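Long-range contacts in putative lipoprotein YcdA (Bacillus subtilis subsp. subtilis str. 168, PDB 4R4G), which is of unknown function but is probably a membrane-anchored lipoprotein, with an Ig-like N-terminal domain joined by a kinked helix to an alpha/beta C-terminal domain: residues A238-V243 against A317-A322; V243-L248 against K284-A289; D254-Y259 against K273-V278. One frame throughout, in Å; residues are numbered along the deposited sequence.

All three contacts lie in the C-terminal domain and move from its interior to its periphery. Contact 1 is buried and wholly apolar in its side chains, setting strand 233-244 against helix 314-321. Contact 2 uses the end of the same strand, shares Val243 with contact 1 and touches it through Pro242 and Ala289; partly buried, it adds a backbone hydrogen bond and an Asx turn to its leucine packing. Contact 3, at the surface and about 17 Å from contact 2 between centres, pairs helices 248-260 and 268-283, which connect the two segments of contact 2. There aromatic stacking replaces strand pairing, with a lysine chain at its margin.

Contact 1 of 3, residues A238-V243 against A317-A322; sequences ATVKPV and AELVEA
Val240 stands between Leu319 and Ala322, its two methyl groups dividing the contact between them. With CG1 anti to the backbone N (chi1 173°), that branch is directed at Ala322, where it comes 3.3 Å from Ala322 O. The other branch faces back along the strand toward the leucine, Val240 CG2 lying 4.2 Å from Leu319 CD1. Ala322 also meets the valine with its methyl group, Val240 CB and Ala322 CB being 4.3 Å apart. Ala238 and, just past the regular strand, Pro242 turn to the same side as Val240, while Thr239 and Lys241 point away. Ala238 touches the helix through its methyl group alone, Ala238 CB to Leu319 CD1 at 3.7 Å. Pro242 comes alongside Ala322, the last residue of 317-322, and places its CB 3.4 Å from Ala322 O, so that this carbonyl oxygen is flanked by two hydrocarbon groups, one from the valine and one from the proline ring. Leu319 does not aim its CB at the strand; it reaches across with its end. Its CG is anti to the backbone N (chi1 168°), and the second torsion turns CD1 to the strand while CD2 stays back, Leu319 CD2 being 5.5 Å from Ala238 CB. The meeting is thus one of methyl groups and a backbone carbonyl, without polar side chains. Strand 233-244 is held between strands 221-230 and 293-301, through backbone bonds such as Thr239 with Gln223 and Val240 with Lys293. Leu319 also packs on Ile222, Val297 and Leu150 of helix 145-157, which places helix 314-321 against one face of the mixed sheet, just before the chain returns as strand 324-325 parallel to 233-244.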
ATOM      1  N   ALA A 238       4.794  -4.959  -2.358  1.00 66.58           N
ATOM      2  CA  ALA A 238       5.230  -6.036  -1.472  1.00 64.47           C
ATOM      3  C   ALA A 238       6.572  -6.567  -1.918  1.00 65.82           C
ATOM      4  O   ALA A 238       6.711  -7.023  -3.053  1.00 65.54           O
ATOM      5  CB  ALA A 238       4.201  -7.141  -1.454  1.00 64.92           C
ATOM      6  N   THR A 239       7.580  -6.447  -1.055  1.00 61.53           N
ATOM      7  CA  THR A 239       8.909  -6.940  -1.384  1.00 62.65           C
ATOM      8  C   THR A 239       9.039  -8.206  -0.585  1.00 68.47           C
ATOM      9  O   THR A 239       9.031  -8.189   0.652  1.00 69.77           O
ATOM     10  CB  THR A 239       9.993  -5.864  -1.168  1.00 70.38           C
ATOM     11  OG1 THR A 239       9.662  -4.668  -1.920  1.00 68.65           O
ATOM     12  CG2 THR A 239      11.378  -6.363  -1.538  1.00 63.98           C
ATOM     13  N   VAL A 240       9.075  -9.322  -1.303  1.00 64.36           N
ATOM     14  CA  VAL A 240       9.045 -10.619  -0.686  1.00 63.32           C
ATOM     15  C   VAL A 240      10.348 -11.373  -0.843  1.00 71.05           C
ATOM     16  O   VAL A 240      10.832 -11.541  -1.967  1.00 71.89           O
ATOM     17  CB  VAL A 240       7.858 -11.439  -1.292  1.00 65.29           C
ATOM     18  CG1 VAL A 240       7.860 -12.899  -0.810  1.00 65.21           C
ATOM     19  CG2 VAL A 240       6.505 -10.772  -1.013  1.00 63.05           C
ATOM     20  N   LYS A 241      10.884 -11.858   0.312  1.00 68.99           N
ATOM     21  CA  LYS A 241      12.046 -12.733   0.418  0.50 70.26           C
ATOM     22  C   LYS A 241      11.472 -14.158   0.421  1.00 74.01           C
ATOM     23  O   LYS A 241      10.803 -14.516   1.399  1.00 72.41           O
ATOM     24  CB  LYS A 241      12.844 -12.403   1.703  0.50 73.42           C
ATOM     25  CG  LYS A 241      14.089 -13.270   1.950  0.50 86.15           C
ATOM     26  CD  LYS A 241      14.865 -12.849   3.222  0.50 96.29           C
ATOM     27  CE  LYS A 241      14.246 -13.326   4.526  0.50 99.33           C
ATOM     28  NZ  LYS A 241      14.911 -12.733   5.714  0.50104.23           N
ATOM     29  N   PRO A 242      11.598 -14.952  -0.664  1.00 71.43           N
ATOM     30  CA  PRO A 242      10.967 -16.274  -0.652  1.00 70.87           C
ATOM     31  C   PRO A 242      11.765 -17.350   0.050  1.00 77.58           C
ATOM     32  O   PRO A 242      12.953 -17.170   0.286  1.00 80.77           O
ATOM     33  CB  PRO A 242      10.854 -16.614  -2.139  1.00 73.21           C
ATOM     34  CG  PRO A 242      11.973 -15.916  -2.770  1.00 79.74           C
ATOM     35  CD  PRO A 242      12.293 -14.702  -1.946  1.00 74.85           C
ATOM     36  N   VAL A 243      11.111 -18.484   0.339  1.00 71.33           N
ATOM     37  CA  VAL A 243      11.764 -19.667   0.846  1.00 72.33           C
ATOM     38  C   VAL A 243      12.417 -20.274  -0.422  1.00 81.78           C
ATOM     39  O   VAL A 243      11.782 -20.284  -1.483  1.00 80.77           O
ATOM     40  CB  VAL A 243      10.741 -20.616   1.578  1.00 74.07           C
ATOM     41  CG1 VAL A 243      11.223 -22.044   1.652  1.00 73.66           C
ATOM     42  CG2 VAL A 243      10.405 -20.121   2.977  1.00 73.61           C
ATOM     43  N   ALA A 317      -2.615 -13.590  -6.636  1.00 72.46           N
ATOM     44  CA  ALA A 317      -2.003 -14.879  -6.943  1.00 72.95           C
ATOM     45  C   ALA A 317      -0.503 -14.738  -7.039  1.00 78.76           C
ATOM     46  O   ALA A 317       0.223 -15.538  -6.461  1.00 79.65           O
ATOM     47  CB  ALA A 317      -2.559 -15.426  -8.244  1.00 75.97           C
ATOM     48  N   GLU A 318      -0.043 -13.690  -7.738  1.00 76.17           N
ATOM     49  CA  GLU A 318       1.359 -13.339  -7.945  1.00 75.55           C
ATOM     50  C   GLU A 318       2.050 -13.071  -6.636  1.00 74.52           C
ATOM     51  O   GLU A 318       3.239 -13.349  -6.518  1.00 75.57           O
ATOM     52  CB  GLU A 318       1.442 -12.093  -8.810  1.00 78.56           C
ATOM     53  CG  GLU A 318       2.229 -12.288 -10.089  1.00 97.66           C
ATOM     54  CD  GLU A 318       1.901 -11.251 -11.140  1.00120.89           C
ATOM     55  OE1 GLU A 318       2.060 -10.040 -10.854  1.00100.94           O
ATOM     56  OE2 GLU A 318       1.451 -11.652 -12.240  1.00119.74           O
ATOM     57  N   LEU A 319       1.320 -12.501  -5.662  1.00 66.64           N
ATOM     58  CA  LEU A 319       1.850 -12.211  -4.340  1.00 63.81           C
ATOM     59  C   LEU A 319       2.110 -13.548  -3.617  1.00 70.86           C
ATOM     60  O   LEU A 319       3.226 -13.782  -3.128  1.00 71.63           O
ATOM     61  CB  LEU A 319       0.870 -11.313  -3.571  1.00 61.82           C
ATOM     62  CG  LEU A 319       1.106 -11.128  -2.065  1.00 63.07           C
ATOM     63  CD1 LEU A 319       2.370 -10.295  -1.782  1.00 60.63           C
ATOM     64  CD2 LEU A 319      -0.141 -10.551  -1.392  1.00 61.87           C
ATOM     65  N   VAL A 320       1.103 -14.444  -3.629  1.00 66.57           N
ATOM     66  CA  VAL A 320       1.179 -15.771  -3.017  1.00 65.90           C
ATOM     67  C   VAL A 320       2.316 -16.579  -3.670  1.00 71.20           C
ATOM     68  O   VAL A 320       3.128 -17.144  -2.942  1.00 70.83           O
ATOM     69  CB  VAL A 320      -0.189 -16.490  -3.102  1.00 70.02           C
ATOM     70  CG1 VAL A 320      -0.117 -17.898  -2.535  1.00 69.50           C
ATOM     71  CG2 VAL A 320      -1.269 -15.689  -2.383  1.00 69.76           C
ATOM     72  N   GLU A 321       2.426 -16.562  -5.019  1.00 69.86           N
ATOM     73  CA  GLU A 321       3.464 -17.288  -5.775  1.00 71.15           C
ATOM     74  C   GLU A 321       4.867 -16.781  -5.472  1.00 75.57           C
ATOM     75  O   GLU A 321       5.831 -17.524  -5.645  1.00 77.02           O
ATOM     76  CB  GLU A 321       3.223 -17.184  -7.294  1.00 74.46           C
ATOM     77  CG  GLU A 321       2.115 -18.079  -7.831  1.00 89.50           C
ATOM     78  CD  GLU A 321       1.652 -17.814  -9.257  1.00127.40           C
ATOM     79  OE1 GLU A 321       1.972 -16.736  -9.814  1.00133.69           O
ATOM     80  OE2 GLU A 321       0.930 -18.679  -9.806  1.00122.34           O
ATOM     81  N   ALA A 322       4.989 -15.510  -5.060  1.00 71.31           N
ATOM     82  CA  ALA A 322       6.272 -14.854  -4.774  1.00 70.51           C
ATOM     83  C   ALA A 322       6.946 -15.357  -3.490  1.00 72.40           C
ATOM     84  O   ALA A 322       8.115 -15.027  -3.266  1.00 73.23           O
ATOM     85  CB  ALA A 322       6.072 -13.347  -4.679  1.00 70.27           C
TER

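Contact 2 of 3, residues V243-L248 against K284-A289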
ATOM      1  N   VAL A 243      11.111 -18.484   0.339  1.00 71.33           N
ATOM      2  CA  VAL A 243      11.764 -19.667   0.846  1.00 72.33           C
ATOM      3  C   VAL A 243      12.417 -20.274  -0.422  1.00 81.78           C
ATOM      4  O   VAL A 243      11.782 -20.284  -1.483  1.00 80.77           O
ATOM      5  CB  VAL A 243      10.741 -20.616   1.578  1.00 74.07           C
ATOM      6  CG1 VAL A 243      11.223 -22.044   1.652  1.00 73.66           C
ATOM      7  CG2 VAL A 243      10.405 -20.121   2.977  1.00 73.61           C
ATOM      8  N   ASP A 244      13.694 -20.703  -0.340  1.00 82.95           N
ATOM      9  CA  ASP A 244      14.363 -21.332  -1.482  1.00 84.88           C
ATOM     10  C   ASP A 244      14.084 -22.825  -1.443  1.00 86.51           C
ATOM     11  O   ASP A 244      14.740 -23.560  -0.712  1.00 87.69           O
ATOM     12  CB  ASP A 244      15.877 -21.032  -1.513  1.00 89.89           C
ATOM     13  CG  ASP A 244      16.626 -21.637  -2.694  1.00104.07           C
ATOM     14  OD1 ASP A 244      15.966 -22.069  -3.666  1.00102.89           O
ATOM     15  OD2 ASP A 244      17.873 -21.664  -2.653  1.00116.99           O
ATOM     16  N   ALA A 245      13.091 -23.254  -2.229  1.00 81.59           N
ATOM     17  CA  ALA A 245      12.623 -24.636  -2.313  1.00 81.67           C
ATOM     18  C   ALA A 245      13.277 -25.386  -3.465  1.00 90.41           C
ATOM     19  O   ALA A 245      12.810 -26.473  -3.845  1.00 90.12           O
ATOM     20  CB  ALA A 245      11.112 -24.666  -2.460  1.00 80.00           C
ATOM     21  N   SER A 246      14.394 -24.839  -3.978  1.00 90.32           N
ATOM     22  CA  SER A 246      15.141 -25.433  -5.084  1.00 93.62           C
ATOM     23  C   SER A 246      15.525 -26.860  -4.778  1.00 98.43           C
ATOM     24  O   SER A 246      15.393 -27.715  -5.653  1.00100.93           O
ATOM     25  CB  SER A 246      16.379 -24.605  -5.423  1.00100.80           C
ATOM     26  OG  SER A 246      17.198 -24.364  -4.290  1.00112.94           O
ATOM     27  N   SER A 247      15.900 -27.140  -3.520  1.00 93.25           N
ATOM     28  CA  SER A 247      16.317 -28.483  -3.093  1.00 93.13           C
ATOM     29  C   SER A 247      15.186 -29.428  -2.723  1.00 93.70           C
ATOM     30  O   SER A 247      15.452 -30.626  -2.627  1.00 95.40           O
ATOM     31  CB  SER A 247      17.248 -28.384  -1.891  1.00 97.03           C
ATOM     32  OG  SER A 247      16.617 -27.739  -0.797  1.00105.90           O
ATOM     33  N   LEU A 248      13.949 -28.928  -2.491  1.00 86.51           N
ATOM     34  CA  LEU A 248      12.812 -29.740  -1.998  1.00 83.96           C
ATOM     35  C   LEU A 248      12.595 -31.032  -2.791  1.00 90.55           C
ATOM     36  O   LEU A 248      12.377 -32.095  -2.188  1.00 90.00           O
ATOM     37  CB  LEU A 248      11.515 -28.918  -1.933  1.00 80.69           C
ATOM     38  CG  LEU A 248      10.352 -29.478  -1.101  1.00 81.72           C
ATOM     39  CD1 LEU A 248      10.794 -29.942   0.283  1.00 80.85           C
ATOM     40  CD2 LEU A 248       9.255 -28.454  -0.977  1.00 81.50           C
ATOM     41  N   LYS A 284       9.890 -27.184   6.056  1.00 64.03           N
ATOM     42  CA  LYS A 284      10.228 -26.481   7.295  1.00 64.85           C
ATOM     43  C   LYS A 284      11.756 -26.368   7.495  1.00 73.23           C
ATOM     44  O   LYS A 284      12.189 -25.542   8.291  1.00 77.16           O
ATOM     45  CB  LYS A 284       9.616 -27.217   8.507  1.00 67.89           C
ATOM     46  CG  LYS A 284       8.136 -26.935   8.814  1.00 72.79           C
ATOM     47  CD  LYS A 284       7.672 -27.924   9.916  1.00 83.73           C
ATOM     48  CE  LYS A 284       6.181 -28.001  10.126  1.00 93.26           C
ATOM     49  NZ  LYS A 284       5.824 -29.082  11.080  1.00106.76           N
ATOM     50  N   LYS A 285      12.561 -27.193   6.797  1.00 69.38           N
ATOM     51  CA  LYS A 285      14.029 -27.202   6.861  1.00 70.54           C
ATOM     52  C   LYS A 285      14.681 -26.187   5.905  1.00 77.06           C
ATOM     53  O   LYS A 285      15.887 -25.957   6.014  1.00 79.29           O
ATOM     54  CB  LYS A 285      14.560 -28.575   6.487  1.00 72.35           C
ATOM     55  CG  LYS A 285      14.349 -29.668   7.507  1.00 77.27           C
ATOM     56  CD  LYS A 285      15.207 -30.841   7.109  1.00 71.17           C
ATOM     57  CE  LYS A 285      14.742 -32.094   7.753  1.00 71.22           C
ATOM     58  NZ  LYS A 285      15.506 -33.250   7.244  1.00 90.20           N
ATOM     59  N   LEU A 286      13.915 -25.642   4.926  1.00 71.36           N
ATOM     60  CA  LEU A 286      14.459 -24.749   3.911  1.00 71.10           C
ATOM     61  C   LEU A 286      14.629 -23.328   4.417  1.00 80.86           C
ATOM     62  O   LEU A 286      13.812 -22.842   5.198  1.00 81.34           O
ATOM     63  CB  LEU A 286      13.572 -24.710   2.665  1.00 68.60           C
ATOM     64  CG  LEU A 286      13.030 -25.965   2.051  1.00 73.26           C
ATOM     65  CD1 LEU A 286      11.818 -25.624   1.193  1.00 72.33           C
ATOM     66  CD2 LEU A 286      14.063 -26.687   1.226  1.00 75.79           C
ATOM     67  N   GLY A 287      15.627 -22.636   3.889  1.00 80.90           N
ATOM     68  CA  GLY A 287      15.878 -21.241   4.237  1.00 81.02           C
ATOM     69  C   GLY A 287      15.469 -20.243   3.177  1.00 82.72           C
ATOM     70  O   GLY A 287      15.083 -20.633   2.073  1.00 81.33           O
ATOM     71  N   PRO A 288      15.554 -18.934   3.463  1.00 80.84           N
ATOM     72  CA  PRO A 288      15.200 -17.949   2.439  1.00 80.49           C
ATOM     73  C   PRO A 288      16.167 -17.937   1.262  1.00 89.86           C
ATOM     74  O   PRO A 288      17.332 -18.351   1.385  1.00 92.05           O
ATOM     75  CB  PRO A 288      15.250 -16.613   3.181  1.00 81.26           C
ATOM     76  CG  PRO A 288      15.407 -16.928   4.601  1.00 86.21           C
ATOM     77  CD  PRO A 288      16.015 -18.270   4.691  1.00 83.63           C
ATOM     78  N   ALA A 289      15.660 -17.471   0.111  1.00 87.00           N
ATOM     79  CA  ALA A 289      16.432 -17.319  -1.107  1.00 89.41           C
ATOM     80  C   ALA A 289      17.237 -16.027  -1.032  1.00 96.79           C
ATOM     81  O   ALA A 289      16.893 -15.135  -0.244  1.00 94.92           O
ATOM     82  CB  ALA A 289      15.504 -17.310  -2.308  1.00 88.91           C
TER
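A single antiparallel bridge between Val243 and Pro288, followed by an Asx turn at Asp244, defines this contact at the end of strand 233-244. The bridged residues form a non-hydrogen-bonded pair, their CA atoms 4.2 Å apart, which suits a proline because its nitrogen has no proton to give. The bonds fall on the neighbours: Asp244 N donates to Gly287 O over 2.8 Å in a nearly straight line (172° at the hydrogen), and Ala289 N and Pro242 O form a backbone hydrogen bond on the other side of the bridge. Beyond the bridge, Leu286 inserts its side chain into the bend of residues 243-248. Its CD1 touches Val243 CG1 at 3.7 Å, the two side chains crossing at about a right angle, and meets Ala245 CB at 3.8 Å; Leu248 CD2 is a more distant neighbour. The other branch, Leu286 CD2, lies 3.4 Å from Ser247 OG, whose polar partner is Arg251. The backbone sets Asp244 CB beside the methyl group of Ala289; from there chi1 of -179° holds the carboxylate anti to the backbone N and brings OD1 to the following turn. There Asp244 OD1 accepts from Ser246 N at 3.2 Å and from Ser246 OG at 2.7 Å, both donors approaching from the same face, above the carboxylate plane. Replacing Asp244 by an alanine would probably leave the amide and hydroxyl of Ser246 without their shared acceptor and free the turn at 244-246 to flex. The chemistry thus implies three roles: the lone backbone bridge aligns Val243 with Pro288, a carboxylate oxygen closes the bend after the strand, and the aliphatic leucine side chain fills the concave side of that bend.

Contact 3 of 3, residues D254-Y259 against K273-V278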
ATOM      1  N   ASP A 254      15.376 -38.067  -1.946  1.00 96.33           N
ATOM      2  CA  ASP A 254      16.339 -38.719  -1.050  1.00 98.09           C
ATOM      3  C   ASP A 254      15.643 -39.374   0.152  1.00101.89           C
ATOM      4  O   ASP A 254      16.078 -40.428   0.587  1.00103.65           O
ATOM      5  CB  ASP A 254      17.458 -37.749  -0.580  1.00100.68           C
ATOM      6  CG  ASP A 254      18.339 -37.134  -1.678  1.00109.10           C
ATOM      7  OD1 ASP A 254      18.672 -37.843  -2.659  1.00110.22           O
ATOM      8  OD2 ASP A 254      18.723 -35.958  -1.539  1.00116.70           O
ATOM      9  N   LYS A 255      14.562 -38.791   0.662  1.00 97.39           N
ATOM     10  CA  LYS A 255      13.853 -39.375   1.802  1.00 97.22           C
ATOM     11  C   LYS A 255      13.030 -40.594   1.358  1.00105.78           C
ATOM     12  O   LYS A 255      12.876 -41.561   2.123  1.00104.90           O
ATOM     13  CB  LYS A 255      12.971 -38.319   2.488  1.00 96.07           C
ATOM     14  CG  LYS A 255      13.654 -37.615   3.665  1.00 97.82           C
ATOM     15  CD  LYS A 255      13.257 -38.288   4.971  1.00112.08           C
ATOM     16  CE  LYS A 255      13.528 -37.477   6.211  1.00127.68           C
ATOM     17  NZ  LYS A 255      12.911 -38.111   7.416  1.00135.52           N
ATOM     18  N   VAL A 256      12.532 -40.539   0.098  1.00105.71           N
ATOM     19  CA  VAL A 256      11.747 -41.583  -0.571  1.00106.34           C
ATOM     20  C   VAL A 256      12.668 -42.770  -0.812  1.00112.29           C
ATOM     21  O   VAL A 256      12.274 -43.892  -0.512  1.00111.18           O
ATOM     22  CB  VAL A 256      11.065 -41.067  -1.882  1.00110.52           C
ATOM     23  CG1 VAL A 256      10.670 -42.209  -2.820  1.00112.02           C
ATOM     24  CG2 VAL A 256       9.849 -40.205  -1.568  1.00107.62           C
ATOM     25  N   LYS A 257      13.898 -42.515  -1.335  1.00111.66           N
ATOM     26  CA  LYS A 257      14.910 -43.555  -1.581  1.00114.70           C
ATOM     27  C   LYS A 257      15.284 -44.238  -0.260  1.00121.29           C
ATOM     28  O   LYS A 257      15.326 -45.465  -0.204  1.00122.54           O
ATOM     29  CB  LYS A 257      16.163 -42.979  -2.265  1.00118.69           C
ATOM     30  CG  LYS A 257      16.009 -42.675  -3.754  1.00123.76           C
ATOM     31  CD  LYS A 257      17.311 -42.123  -4.326  1.00133.83           C
ATOM     32  CE  LYS A 257      17.122 -41.359  -5.613  1.00136.83           C
ATOM     33  NZ  LYS A 257      18.345 -40.597  -5.982  1.00139.66           N
ATOM     34  N   ASP A 258      15.470 -43.440   0.813  1.00118.91           N
ATOM     35  CA  ASP A 258      15.788 -43.882   2.176  1.00120.37           C
ATOM     36  C   ASP A 258      14.684 -44.800   2.744  1.00124.17           C
ATOM     37  O   ASP A 258      14.974 -45.571   3.652  1.00124.87           O
ATOM     38  CB  ASP A 258      15.994 -42.659   3.096  1.00122.11           C
ATOM     39  CG  ASP A 258      16.832 -42.932   4.330  1.00138.40           C
ATOM     40  OD1 ASP A 258      16.348 -43.653   5.231  1.00140.68           O
ATOM     41  OD2 ASP A 258      17.952 -42.394   4.414  1.00145.04           O
ATOM     42  N   TYR A 259      13.436 -44.714   2.197  1.00119.71           N
ATOM     43  CA  TYR A 259      12.238 -45.515   2.533  1.00117.92           C
ATOM     44  C   TYR A 259      12.161 -46.817   1.687  1.00123.82           C
ATOM     45  O   TYR A 259      11.487 -47.774   2.088  1.00122.19           O
ATOM     46  CB  TYR A 259      10.980 -44.659   2.327  1.00115.78           C
ATOM     47  CG  TYR A 259       9.650 -45.372   2.441  1.00115.21           C
ATOM     48  CD1 TYR A 259       9.111 -45.690   3.685  1.00116.38           C
ATOM     49  CD2 TYR A 259       8.884 -45.645   1.311  1.00115.36           C
ATOM     50  CE1 TYR A 259       7.865 -46.304   3.799  1.00116.44           C
ATOM     51  CE2 TYR A 259       7.632 -46.253   1.413  1.00115.28           C
ATOM     52  CZ  TYR A 259       7.125 -46.578   2.660  1.00122.36           C
ATOM     53  OH  TYR A 259       5.887 -47.168   2.768  1.00122.37           O
ATOM     54  N   LYS A 273       2.316 -41.851  -0.386  1.00 94.61           N
ATOM     55  CA  LYS A 273       1.781 -41.437   0.908  1.00 92.46           C
ATOM     56  C   LYS A 273       2.912 -40.990   1.844  1.00 93.13           C
ATOM     57  O   LYS A 273       2.784 -39.932   2.467  1.00 93.37           O
ATOM     58  CB  LYS A 273       0.915 -42.548   1.530  1.00 95.84           C
ATOM     59  CG  LYS A 273      -0.537 -42.446   1.038  1.00116.22           C
ATOM     60  CD  LYS A 273      -1.313 -43.760   1.038  1.00126.36           C
ATOM     61  CE  LYS A 273      -2.706 -43.557   0.483  1.00135.69           C
ATOM     62  NZ  LYS A 273      -3.605 -44.703   0.783  1.00144.80           N
ATOM     63  N   TYR A 274       4.047 -41.719   1.857  1.00 86.42           N
ATOM     64  CA  TYR A 274       5.206 -41.365   2.672  1.00 84.45           C
ATOM     65  C   TYR A 274       5.816 -40.044   2.196  1.00 87.17           C
ATOM     66  O   TYR A 274       6.235 -39.233   3.027  1.00 87.54           O
ATOM     67  CB  TYR A 274       6.253 -42.487   2.656  1.00 86.05           C
ATOM     68  CG  TYR A 274       7.527 -42.148   3.402  1.00 88.19           C
ATOM     69  CD1 TYR A 274       7.578 -42.190   4.795  1.00 90.15           C
ATOM     70  CD2 TYR A 274       8.686 -41.794   2.719  1.00 89.89           C
ATOM     71  CE1 TYR A 274       8.749 -41.873   5.487  1.00 91.63           C
ATOM     72  CE2 TYR A 274       9.861 -41.478   3.399  1.00 92.04           C
ATOM     73  CZ  TYR A 274       9.895 -41.539   4.783  1.00 99.91           C
ATOM     74  OH  TYR A 274      11.059 -41.221   5.449  1.00104.04           O
ATOM     75  N   ALA A 275       5.878 -39.829   0.866  1.00 81.79           N
ATOM     76  CA  ALA A 275       6.430 -38.603   0.304  1.00 80.24           C
ATOM     77  C   ALA A 275       5.606 -37.400   0.776  1.00 84.46           C
ATOM     78  O   ALA A 275       6.181 -36.404   1.188  1.00 84.43           O
ATOM     79  CB  ALA A 275       6.452 -38.683  -1.210  1.00 81.36           C
ATOM     80  N   LEU A 276       4.267 -37.530   0.805  1.00 80.51           N
ATOM     81  CA  LEU A 276       3.362 -36.469   1.241  1.00 79.22           C
ATOM     82  C   LEU A 276       3.496 -36.199   2.753  1.00 81.61           C
ATOM     83  O   LEU A 276       3.100 -35.120   3.230  1.00 81.08           O
ATOM     84  CB  LEU A 276       1.903 -36.837   0.880  1.00 79.31           C
ATOM     85  CG  LEU A 276       1.575 -36.993  -0.616  1.00 84.14           C
ATOM     86  CD1 LEU A 276       0.308 -37.749  -0.808  1.00 84.95           C
ATOM     87  CD2 LEU A 276       1.509 -35.653  -1.339  1.00 83.84           C
ATOM     88  N   GLN A 277       4.038 -37.187   3.494  1.00 76.54           N
ATOM     89  CA  GLN A 277       4.266 -37.108   4.931  1.00 76.52           C
ATOM     90  C   GLN A 277       5.560 -36.351   5.258  1.00 82.55           C
ATOM     91  O   GLN A 277       5.562 -35.557   6.202  1.00 81.55           O
ATOM     92  CB  GLN A 277       4.326 -38.507   5.558  1.00 78.80           C
ATOM     93  CG  GLN A 277       2.983 -39.202   5.731  1.00 99.32           C
ATOM     94  CD  GLN A 277       3.133 -40.674   6.067  1.00124.50           C
ATOM     95  OE1 GLN A 277       4.066 -41.103   6.776  1.00120.94           O
ATOM     96  NE2 GLN A 277       2.201 -41.485   5.568  1.00116.23           N
ATOM     97  N   VAL A 278       6.673 -36.639   4.533  1.00 81.24           N
ATOM     98  CA  VAL A 278       7.961 -35.983   4.787  1.00 82.39           C
ATOM     99  C   VAL A 278       7.962 -34.540   4.278  1.00 83.83           C
ATOM    100  O   VAL A 278       8.674 -33.719   4.863  1.00 83.73           O
ATOM    101  CB  VAL A 278       9.200 -36.745   4.252  1.00 89.44           C
ATOM    102  CG1 VAL A 278       9.476 -38.000   5.067  1.00 90.75           C
ATOM    103  CG2 VAL A 278       9.085 -37.066   2.764  1.00 89.63           C
TER
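Tyr259 and Tyr274 stack where helices 248-260 and 268-283 form a helical hairpin, the short segments running at 132° to each other with axes 9.7 Å apart at closest approach. The close part of the interface is this offset stack: ring centroids 4.4 Å apart, planes within 10° of parallel. The side chains run past each other in opposite directions, and the rings overlap only in part. Tyr259 CD1 lies over the centre of the Tyr274 ring, whereas Tyr274 CG sits nearer the rim of the Tyr259 ring. The same displacement carries Tyr274 CB over the face of the Tyr259 ring, 4.1 Å from its centroid, in a CH-pi contact. Both tyrosines hold CG anti to the backbone N, which extends each ring from its own helix across the gap to the other. Next to the stack, Val256 CG2 meets Ala275 CB at 3.7 Å; Val256 and Ala275 are the pair whose CA atoms lie nearest across the two segments. The looser flank is the lysine side. Lys255 is partly exposed, and its chain, bent at chi2 (-96°), passes across the hydroxyl end of Tyr274 at about a right angle. Lys255 CD lies 3.7 Å from Tyr274 OH and also rests on Val278 CG1, at 3.8 Å. Lys255 also touches Glu282 farther along helix 268-283, and Tyr259 touches Glu270 of the same helix. Tyr274 in turn packs on Lys262 in the loop that joins the helices. Its ring edge is set against the backbone of the first helix: Tyr274 CE2 approaches Lys255 O to 3.3 Å, with the carbonyl oxygen near the plane of the ring.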